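Local coordinates for protein triggering receptor expressed on myeloid cells 1 (Mus musculus, PDB 1U9K) that acts as a cell-surface receptor of the innate immune system, amplifying inflammatory responses through the adapter DAP12 once ligands have multimerised it, at residues Leu45-Pro57 against Val60-Ser72. Residues are numbered along the deposited sequence; the frame is centred on the assembly and turned at random.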
loop_
_atom_site.group_PDB
_atom_site.type_symbol
_atom_site.label_atom_id
_atom_site.label_comp_id
_atom_site.label_asym_id
_atom_site.label_seq_id
_atom_site.Cartn_x
_atom_site.Cartn_y
_atom_site.Cartn_z
ATOM N N LEU A 45 -4.911 0.839 9.887
ATOM C CA LEU A 45 -3.968 -0.230 10.241
ATOM C C LEU A 45 -2.863 -0.216 9.235
ATOM O O LEU A 45 -3.082 -0.404 8.047
ATOM C CB LEU A 45 -4.612 -1.589 10.129
ATOM C CG LEU A 45 -5.740 -1.910 11.075
ATOM C CD1 LEU A 45 -6.403 -3.239 10.619
ATOM C CD2 LEU A 45 -5.250 -1.978 12.525
ATOM N N THR A 46 -1.658 -0.005 9.719
ATOM C CA THR A 46 -0.483 -0.029 8.897
ATOM C C THR A 46 -0.008 -1.466 8.762
ATOM O O THR A 46 0.334 -2.092 9.727
ATOM C CB THR A 46 0.553 0.863 9.548
ATOM O OG1 THR A 46 0.022 2.205 9.511
ATOM C CG2 THR A 46 1.841 0.919 8.717
ATOM N N LEU A 47 0.016 -1.957 7.539
ATOM C CA LEU A 47 0.187 -3.356 7.268
ATOM C C LEU A 47 1.656 -3.676 6.938
ATOM O O LEU A 47 2.107 -4.708 7.269
ATOM C CB LEU A 47 -0.710 -3.765 6.128
ATOM C CG LEU A 47 -2.187 -3.682 6.502
ATOM C CD1 LEU A 47 -2.994 -3.935 5.297
ATOM C CD2 LEU A 47 -2.432 -4.682 7.535
ATOM N N VAL A 48 2.349 -2.772 6.244
ATOM C CA VAL A 48 3.713 -3.006 5.789
ATOM C C VAL A 48 4.282 -1.649 5.441
ATOM O O VAL A 48 3.575 -0.812 4.937
ATOM C CB VAL A 48 3.760 -4.033 4.617
ATOM C CG1 VAL A 48 2.926 -3.595 3.426
ATOM C CG2 VAL A 48 5.237 -4.352 4.210
ATOM N N VAL A 49 5.540 -1.460 5.769
ATOM C CA VAL A 49 6.241 -0.204 5.537
ATOM C C VAL A 49 7.566 -0.429 4.860
ATOM O O VAL A 49 8.122 -1.505 4.976
ATOM C CB VAL A 49 6.497 0.550 6.854
ATOM C CG1 VAL A 49 5.181 0.935 7.512
ATOM C CG2 VAL A 49 7.346 -0.292 7.794
ATOM N N THR A 50 8.058 0.566 4.121
ATOM C CA THR A 50 9.406 0.491 3.608
ATOM C C THR A 50 10.406 0.731 4.701
ATOM O O THR A 50 10.065 1.184 5.805
ATOM C CB THR A 50 9.651 1.470 2.452
ATOM O OG1 THR A 50 9.415 2.819 2.878
ATOM C CG2 THR A 50 8.693 1.256 1.325
ATOM N N GLN A 51 11.657 0.357 4.431
ATOM C CA GLN A 51 12.717 0.515 5.440
ATOM C C GLN A 51 13.832 1.421 4.952
ATOM O O GLN A 51 13.966 1.684 3.751
ATOM C CB GLN A 51 13.271 -0.832 5.888
ATOM C CG GLN A 51 12.329 -1.632 6.853
ATOM C CD GLN A 51 11.965 -0.909 8.185
ATOM O OE1 GLN A 51 12.785 -0.204 8.794
ATOM N NE2 GLN A 51 10.751 -1.138 8.646
ATOM N N ARG A 52 14.613 1.911 5.915
ATOM C CA ARG A 52 15.729 2.790 5.660
ATOM C C ARG A 52 16.835 2.017 4.940
ATOM O O ARG A 52 16.990 0.823 5.196
ATOM C CB ARG A 52 16.279 3.390 6.978
ATOM C CG ARG A 52 15.698 4.803 7.265
ATOM C CD ARG A 52 16.111 5.445 8.604
ATOM N NE ARG A 52 15.199 6.545 8.962
ATOM C CZ ARG A 52 14.055 6.423 9.672
ATOM N NH1 ARG A 52 13.628 5.234 10.134
ATOM N NH2 ARG A 52 13.303 7.499 9.913
ATOM N N PRO A 53 17.628 2.672 4.068
ATOM C CA PRO A 53 17.488 4.088 3.671
ATOM C C PRO A 53 16.341 4.244 2.704
ATOM O O PRO A 53 16.184 3.422 1.778
ATOM C CB PRO A 53 18.798 4.391 2.934
ATOM C CG PRO A 53 19.643 3.256 3.150
ATOM C CD PRO A 53 18.793 2.044 3.425
ATOM N N PHE A 54 15.512 5.264 2.939
ATOM C CA PHE A 54 14.229 5.334 2.272
ATOM C C PHE A 54 14.349 5.673 0.802
ATOM O O PHE A 54 13.381 5.433 0.052
ATOM C CB PHE A 54 13.354 6.358 2.943
ATOM C CG PHE A 54 12.922 5.968 4.319
ATOM C CD1 PHE A 54 12.430 4.692 4.546
ATOM C CD2 PHE A 54 12.956 6.879 5.373
ATOM C CE1 PHE A 54 12.045 4.295 5.809
ATOM C CE2 PHE A 54 12.558 6.508 6.593
ATOM C CZ PHE A 54 12.119 5.182 6.839
ATOM N N THR A 55 15.485 6.225 0.400
ATOM C CA THR A 55 15.724 6.526 -1.015
ATOM C C THR A 55 16.114 5.268 -1.864
ATOM O O THR A 55 16.117 5.327 -3.092
ATOM C CB THR A 55 16.866 7.523 -1.174
ATOM O OG1 THR A 55 18.033 7.031 -0.488
ATOM C CG2 THR A 55 16.584 8.871 -0.531
ATOM N N ARG A 56 16.433 4.153 -1.212
ATOM C CA ARG A 56 16.985 3.015 -1.912
ATOM C C ARG A 56 15.880 2.087 -2.409
ATOM O O ARG A 56 14.922 1.933 -1.751
ATOM C CB ARG A 56 17.996 2.291 -1.015
ATOM C CG ARG A 56 19.211 3.142 -0.751
ATOM C CD ARG A 56 19.948 3.738 -2.003
ATOM N NE ARG A 56 20.068 2.726 -3.062
ATOM C CZ ARG A 56 20.845 2.796 -4.128
ATOM N NH1 ARG A 56 21.625 3.856 -4.330
ATOM N NH2 ARG A 56 20.827 1.784 -5.000
ATOM N N PRO A 57 16.012 1.520 -3.605
ATOM C CA PRO A 57 15.053 0.490 -4.052
ATOM C C PRO A 57 15.017 -0.670 -3.054
ATOM O O PRO A 57 16.056 -1.023 -2.502
ATOM C CB PRO A 57 15.657 -0.005 -5.352
ATOM C CG PRO A 57 16.566 0.985 -5.797
ATOM C CD PRO A 57 17.035 1.794 -4.621
ATOM N N VAL A 60 10.040 -5.422 0.595
ATOM C CA VAL A 60 9.840 -5.939 1.937
ATOM C C VAL A 60 8.629 -6.876 1.935
ATOM O O VAL A 60 7.601 -6.572 1.273
ATOM C CB VAL A 60 9.624 -4.780 2.961
ATOM C CG1 VAL A 60 8.780 -3.761 2.443
ATOM C CG2 VAL A 60 8.997 -5.309 4.290
ATOM N N HIS A 61 8.783 -8.001 2.627
ATOM C CA HIS A 61 7.711 -8.963 2.856
ATOM C C HIS A 61 7.212 -8.890 4.302
ATOM O O HIS A 61 8.008 -8.734 5.247
ATOM C CB HIS A 61 8.199 -10.374 2.536
ATOM C CG HIS A 61 8.596 -10.550 1.106
ATOM N ND1 HIS A 61 7.702 -10.440 0.063
ATOM C CD2 HIS A 61 9.803 -10.791 0.538
ATOM C CE1 HIS A 61 8.335 -10.626 -1.086
ATOM N NE2 HIS A 61 9.610 -10.834 -0.827
ATOM N N MET A 62 5.906 -8.983 4.478
ATOM C CA MET A 62 5.309 -8.984 5.796
ATOM C C MET A 62 4.066 -9.817 5.637
ATOM O O MET A 62 3.075 -9.337 5.101
ATOM C CB MET A 62 5.159 -7.554 6.317
ATOM C CG MET A 62 4.375 -7.445 7.613
ATOM S SD MET A 62 5.269 -8.119 9.026
ATOM C CE MET A 62 6.571 -6.903 9.213
ATOM N N GLY A 63 4.158 -11.091 5.994
ATOM C CA GLY A 63 3.032 -12.013 5.858
ATOM C C GLY A 63 2.663 -12.166 4.383
ATOM O O GLY A 63 3.523 -12.483 3.570
ATOM N N LYS A 64 1.405 -11.915 4.028
ATOM C CA LYS A 64 0.976 -11.984 2.615
ATOM C C LYS A 64 1.204 -10.696 1.847
ATOM O O LYS A 64 0.748 -10.564 0.686
ATOM C CB LYS A 64 -0.506 -12.323 2.518
ATOM C CG LYS A 64 -1.454 -11.197 2.813
ATOM C CD LYS A 64 -2.950 -11.555 2.556
ATOM C CE LYS A 64 -3.467 -12.772 3.394
ATOM N NZ LYS A 64 -4.874 -13.148 2.969
ATOM N N PHE A 65 1.818 -9.721 2.500
ATOM C CA PHE A 65 2.023 -8.412 1.881
ATOM C C PHE A 65 3.467 -8.323 1.346
ATOM O O PHE A 65 4.400 -8.799 1.989
ATOM C CB PHE A 65 1.785 -7.288 2.883
ATOM C CG PHE A 65 0.442 -7.323 3.503
ATOM C CD1 PHE A 65 0.222 -8.012 4.654
ATOM C CD2 PHE A 65 -0.609 -6.646 2.928
ATOM C CE1 PHE A 65 -1.021 -8.074 5.217
ATOM C CE2 PHE A 65 -1.849 -6.703 3.499
ATOM C CZ PHE A 65 -2.053 -7.444 4.635
ATOM N N THR A 66 3.603 -7.728 0.169
ATOM C CA THR A 66 4.883 -7.380 -0.380
ATOM C C THR A 66 4.785 -5.941 -0.855
ATOM O O THR A 66 3.840 -5.551 -1.511
ATOM C CB THR A 66 5.227 -8.314 -1.562
ATOM O OG1 THR A 66 5.421 -9.633 -1.058
ATOM C CG2 THR A 66 6.575 -7.938 -2.192
ATOM N N LEU A 67 5.763 -5.121 -0.482
ATOM C CA LEU A 67 5.872 -3.770 -0.970
ATOM C C LEU A 67 7.116 -3.652 -1.748
ATOM O O LEU A 67 8.222 -3.937 -1.241
ATOM C CB LEU A 67 5.965 -2.874 0.227
ATOM C CG LEU A 67 5.525 -1.460 0.266
ATOM C CD1 LEU A 67 4.129 -1.347 -0.265
ATOM C CD2 LEU A 67 5.606 -1.030 1.771
ATOM N N LYS A 68 7.004 -3.232 -2.987
ATOM C CA LYS A 68 8.194 -3.003 -3.786
ATOM C C LYS A 68 8.321 -1.514 -3.884
ATOM O O LYS A 68 7.382 -0.830 -4.288
ATOM C CB LYS A 68 8.058 -3.637 -5.139
ATOM C CG LYS A 68 8.282 -5.120 -5.220
ATOM C CD LYS A 68 8.031 -5.532 -6.691
ATOM C CE LYS A 68 8.627 -6.924 -7.061
ATOM N NZ LYS A 68 7.606 -7.888 -6.548
ATOM N N HIS A 69 9.441 -1.004 -3.435
ATOM C CA HIS A 69 9.799 0.399 -3.572
ATOM C C HIS A 69 10.696 0.560 -4.778
ATOM O O HIS A 69 11.878 0.197 -4.746
ATOM C CB HIS A 69 10.450 0.913 -2.288
ATOM C CG HIS A 69 10.986 2.362 -2.394
ATOM N ND1 HIS A 69 10.154 3.457 -2.493
ATOM C CD2 HIS A 69 12.249 2.844 -2.414
ATOM C CE1 HIS A 69 10.885 4.554 -2.569
ATOM N NE2 HIS A 69 12.159 4.210 -2.524
ATOM N N ASP A 70 10.157 1.177 -5.834
ATOM C CA ASP A 70 10.829 1.294 -7.091
ATOM C C ASP A 70 11.004 2.748 -7.484
ATOM O O ASP A 70 10.378 3.217 -8.407
ATOM C CB ASP A 70 10.014 0.520 -8.126
ATOM C CG ASP A 70 10.760 0.218 -9.394
ATOM O OD1 ASP A 70 11.800 0.851 -9.760
ATOM O OD2 ASP A 70 10.292 -0.645 -10.145
ATOM N N PRO A 71 11.929 3.453 -6.853
ATOM C CA PRO A 71 12.086 4.882 -7.143
ATOM C C PRO A 71 12.574 5.143 -8.531
ATOM O O PRO A 71 12.304 6.249 -9.058
ATOM C CB PRO A 71 13.111 5.380 -6.049
ATOM C CG PRO A 71 13.850 4.084 -5.628
ATOM C CD PRO A 71 12.873 2.978 -5.816
ATOM N N SER A 72 13.295 4.193 -9.155
ATOM C CA SER A 72 13.633 4.316 -10.549
ATOM C C SER A 72 12.421 4.562 -11.451
ATOM O O SER A 72 12.571 5.194 -12.457
ATOM C CB SER A 72 14.313 3.044 -11.066
ATOM O OG SER A 72 14.779 3.319 -12.378
#
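V48 drops its side chain among four residues of the facing hairpin and parts its two methyls between them. CG2, anti to the backbone N, turns to M62 CB at 3.8 Å and slides past V60; CG1 goes the other way, to F65 CB and, more loosely, to L67 CD2. One residue back, L47 lies over the F65 ring: its CB sits 4.2 Å from the ring centroid, 11° off the normal, a CH-pi contact, while its CD1 runs out to F65 CE2 at 3.5 Å. K64 CG lies on the opposite face, toward the rim. L67 CD2 tucks under the V49-T50 peptide and touches T50 CG2, the two side chains crossing at about a right angle.

This is the edge of an immunoglobulin V-set sandwich: strand 45-49, outermost in its sheet, faces the hairpin of strands 58-62 and 65-70 of the other, and residues 50-57 cross from one sheet to the other. At that crossing the H69 ring lies beneath the type I turn P53-R56, put there by chi1 174°. H69 CD2 to R56 O, near the ring plane, is unusually short at 2.9 Å, and NE2 to F54 O, 3.1 Å, has too poor an angle for a hydrogen bond; the placing of the ring nitrogens is doubtful. With an alanine here, the turn and P71 would probably lose the ring they pack on, leaving a gap. P71 CD lies on one ring face, toward the rim, while its CG packs against P57 CD at 4.0 Å; P57 CA also makes a CA-H...O contact with H69 O.

Further out, the H69 ring meets that of F23 nearly parallel, W35 backs L47 and V48, and the T50 hydroxyl hydrogen-bonds to K33 N.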